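Local coordinates for protein 2,5-dihydroxypyridine 5,6-dioxygenase (Pseudomonas putida KT2440, PDB 7CUP) that uses a non-heme iron to split the ring of 2,5-dihydroxypyridine between carbons 5 and 6 with dioxygen, giving N-formylmaleamate in nicotinate degradation, at residues F255-V260 and R313-H318. Numbering follows the deposited sequence.
Sequences FNDPEV and RKTPCH. With FE (Fe (III) ion), chain G.
Cys-317 lies over one face of the Phe-255 ring, a CH-pi contact with CB 3.5 Å from the ring centroid, in the packing of an Asx turn at Asp-257 against the loop that delivers the iron ligand His-318. The sulfur, its chi1 of -177° placing SG anti to the backbone N, leans obliquely over the same ring and comes 3.4 Å from CE2 of Phe-255. Roughly at right angles to the ring contact, Cys-317 CB is pressed tightly against CG1 of Val-260, 3.4 Å away. A water donates to both Val-260 O and Cys-317 O, joining the two backbones. With only a methyl group at Phe-255, as in an alanine here, the face under Cys-317 CB and SG would probably be lost, opening a gap beside the residue before the iron ligand.

Polar links continue the contact toward Arg-313. The hydroxyl OG1 of Thr-315 donates to OD2 of Asp-257 (3.0 Å), arriving from above the carboxylate plane. The partner oxygen OD1 takes the backbone N of Glu-259 in a nearly straight bond (170°) that closes the Asx turn, so one carboxylate both shapes its own loop and grips the opposite one. Glu-259 reaches alongside Arg-313 with an extended chain, and its OE2 accepts a weak bond from Lys-314 N. The Arg-313 guanidinium turns instead to Gly-304, whose carbonyl receives NE.

Further out, Tyr-251 of helix 243-253 meets the Phe-255 ring edge-to-face. His-318 ND1 bonds to the carbonyl of Thr-73, while His-265, Ser-302 and Asp-320 join it on the iron. One residue after Cys-317, His-318 NE2 binds the iron at 2.2 Å.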
# COMPACT_ATOMS: atom_id res chain seq x y z
N PHE A 255 24.39 18.19 -25.04
CA PHE A 255 23.21 19.06 -25.23
C PHE A 255 23.32 19.79 -26.57
O PHE A 255 22.36 20.40 -26.96
CB PHE A 255 23.11 20.05 -24.07
CG PHE A 255 22.81 19.36 -22.76
CD1 PHE A 255 21.50 19.13 -22.37
CD2 PHE A 255 23.84 18.91 -21.95
CE1 PHE A 255 21.24 18.49 -21.17
CE2 PHE A 255 23.57 18.27 -20.75
CZ PHE A 255 22.27 18.04 -20.37
N ASN A 256 24.48 19.72 -27.23
CA ASN A 256 24.72 20.33 -28.56
C ASN A 256 24.13 21.75 -28.57
O ASN A 256 23.21 22.01 -29.36
CB ASN A 256 24.17 19.49 -29.71
CG ASN A 256 24.63 20.05 -31.04
OD1 ASN A 256 23.87 20.12 -32.00
ND2 ASN A 256 25.88 20.49 -31.10
N ASP A 257 24.66 22.61 -27.71
CA ASP A 257 24.15 23.99 -27.51
C ASP A 257 25.26 24.81 -26.87
O ASP A 257 25.70 24.49 -25.77
CB ASP A 257 22.90 24.02 -26.64
CG ASP A 257 22.24 25.39 -26.54
OD1 ASP A 257 22.81 26.38 -27.07
OD2 ASP A 257 21.16 25.46 -25.89
N PRO A 258 25.74 25.88 -27.53
CA PRO A 258 26.76 26.74 -26.93
C PRO A 258 26.31 27.50 -25.67
O PRO A 258 27.15 27.96 -24.94
CB PRO A 258 27.17 27.69 -28.07
CG PRO A 258 26.08 27.59 -29.11
CD PRO A 258 25.42 26.24 -28.92
N GLU A 259 25.01 27.64 -25.43
CA GLU A 259 24.52 28.37 -24.22
C GLU A 259 24.97 27.67 -22.94
O GLU A 259 25.15 28.37 -21.93
CB GLU A 259 23.00 28.47 -24.25
CG GLU A 259 22.49 29.42 -25.31
CD GLU A 259 21.01 29.73 -25.15
OE1 GLU A 259 20.54 30.72 -25.77
OE2 GLU A 259 20.33 29.00 -24.37
N VAL A 260 25.21 26.35 -22.97
CA VAL A 260 25.53 25.53 -21.75
C VAL A 260 26.76 26.13 -21.04
O VAL A 260 26.81 26.06 -19.80
CB VAL A 260 25.71 24.02 -22.07
CG1 VAL A 260 24.55 23.47 -22.87
CG2 VAL A 260 27.00 23.68 -22.79
N ARG A 313 19.79 33.18 -22.09
CA ARG A 313 20.01 31.71 -22.20
C ARG A 313 18.82 30.94 -21.59
O ARG A 313 18.53 31.14 -20.41
CB ARG A 313 21.36 31.42 -21.55
CG ARG A 313 22.51 32.18 -22.19
CD ARG A 313 23.82 31.47 -21.88
NE ARG A 313 23.97 31.46 -20.44
CZ ARG A 313 24.39 32.50 -19.71
NH1 ARG A 313 24.74 33.64 -20.30
NH2 ARG A 313 24.48 32.39 -18.40
N LYS A 314 18.17 30.06 -22.37
CA LYS A 314 17.13 29.15 -21.82
C LYS A 314 17.55 27.67 -21.94
O LYS A 314 16.68 26.80 -21.84
CB LYS A 314 15.79 29.40 -22.52
CG LYS A 314 15.72 28.99 -23.99
CD LYS A 314 14.32 28.56 -24.45
CE LYS A 314 13.18 29.41 -23.90
NZ LYS A 314 13.44 30.86 -24.05
N THR A 315 18.84 27.39 -22.15
CA THR A 315 19.39 26.03 -22.36
C THR A 315 19.06 25.16 -21.15
O THR A 315 19.03 25.66 -20.03
CB THR A 315 20.90 26.07 -22.63
OG1 THR A 315 21.34 24.77 -23.01
CG2 THR A 315 21.69 26.53 -21.43
N PRO A 316 18.69 23.88 -21.33
CA PRO A 316 18.34 23.02 -20.20
C PRO A 316 19.53 22.58 -19.34
O PRO A 316 19.33 22.24 -18.20
CB PRO A 316 17.73 21.79 -20.87
CG PRO A 316 18.42 21.73 -22.22
CD PRO A 316 18.57 23.18 -22.61
N CYS A 317 20.74 22.55 -19.92
CA CYS A 317 21.94 22.05 -19.21
C CYS A 317 22.32 23.00 -18.06
O CYS A 317 22.69 24.15 -18.32
CB CYS A 317 23.10 21.88 -20.18
SG CYS A 317 24.57 21.19 -19.40
N HIS A 318 22.28 22.51 -16.82
CA HIS A 318 22.51 23.32 -15.60
C HIS A 318 23.49 22.62 -14.66
O HIS A 318 23.21 21.47 -14.22
CB HIS A 318 21.16 23.58 -14.94
CG HIS A 318 21.31 24.20 -13.61
ND1 HIS A 318 21.00 23.54 -12.45
CD2 HIS A 318 21.80 25.40 -13.25
CE1 HIS A 318 21.27 24.30 -11.42
NE2 HIS A 318 21.75 25.45 -11.89
FE FE G . 22.48 27.17 -10.74
O HOH W 1 25.31 24.22 -18.28
O HOH W 2 21.16 28.18 -12.40
O HOH W 3 20.85 26.57 -9.21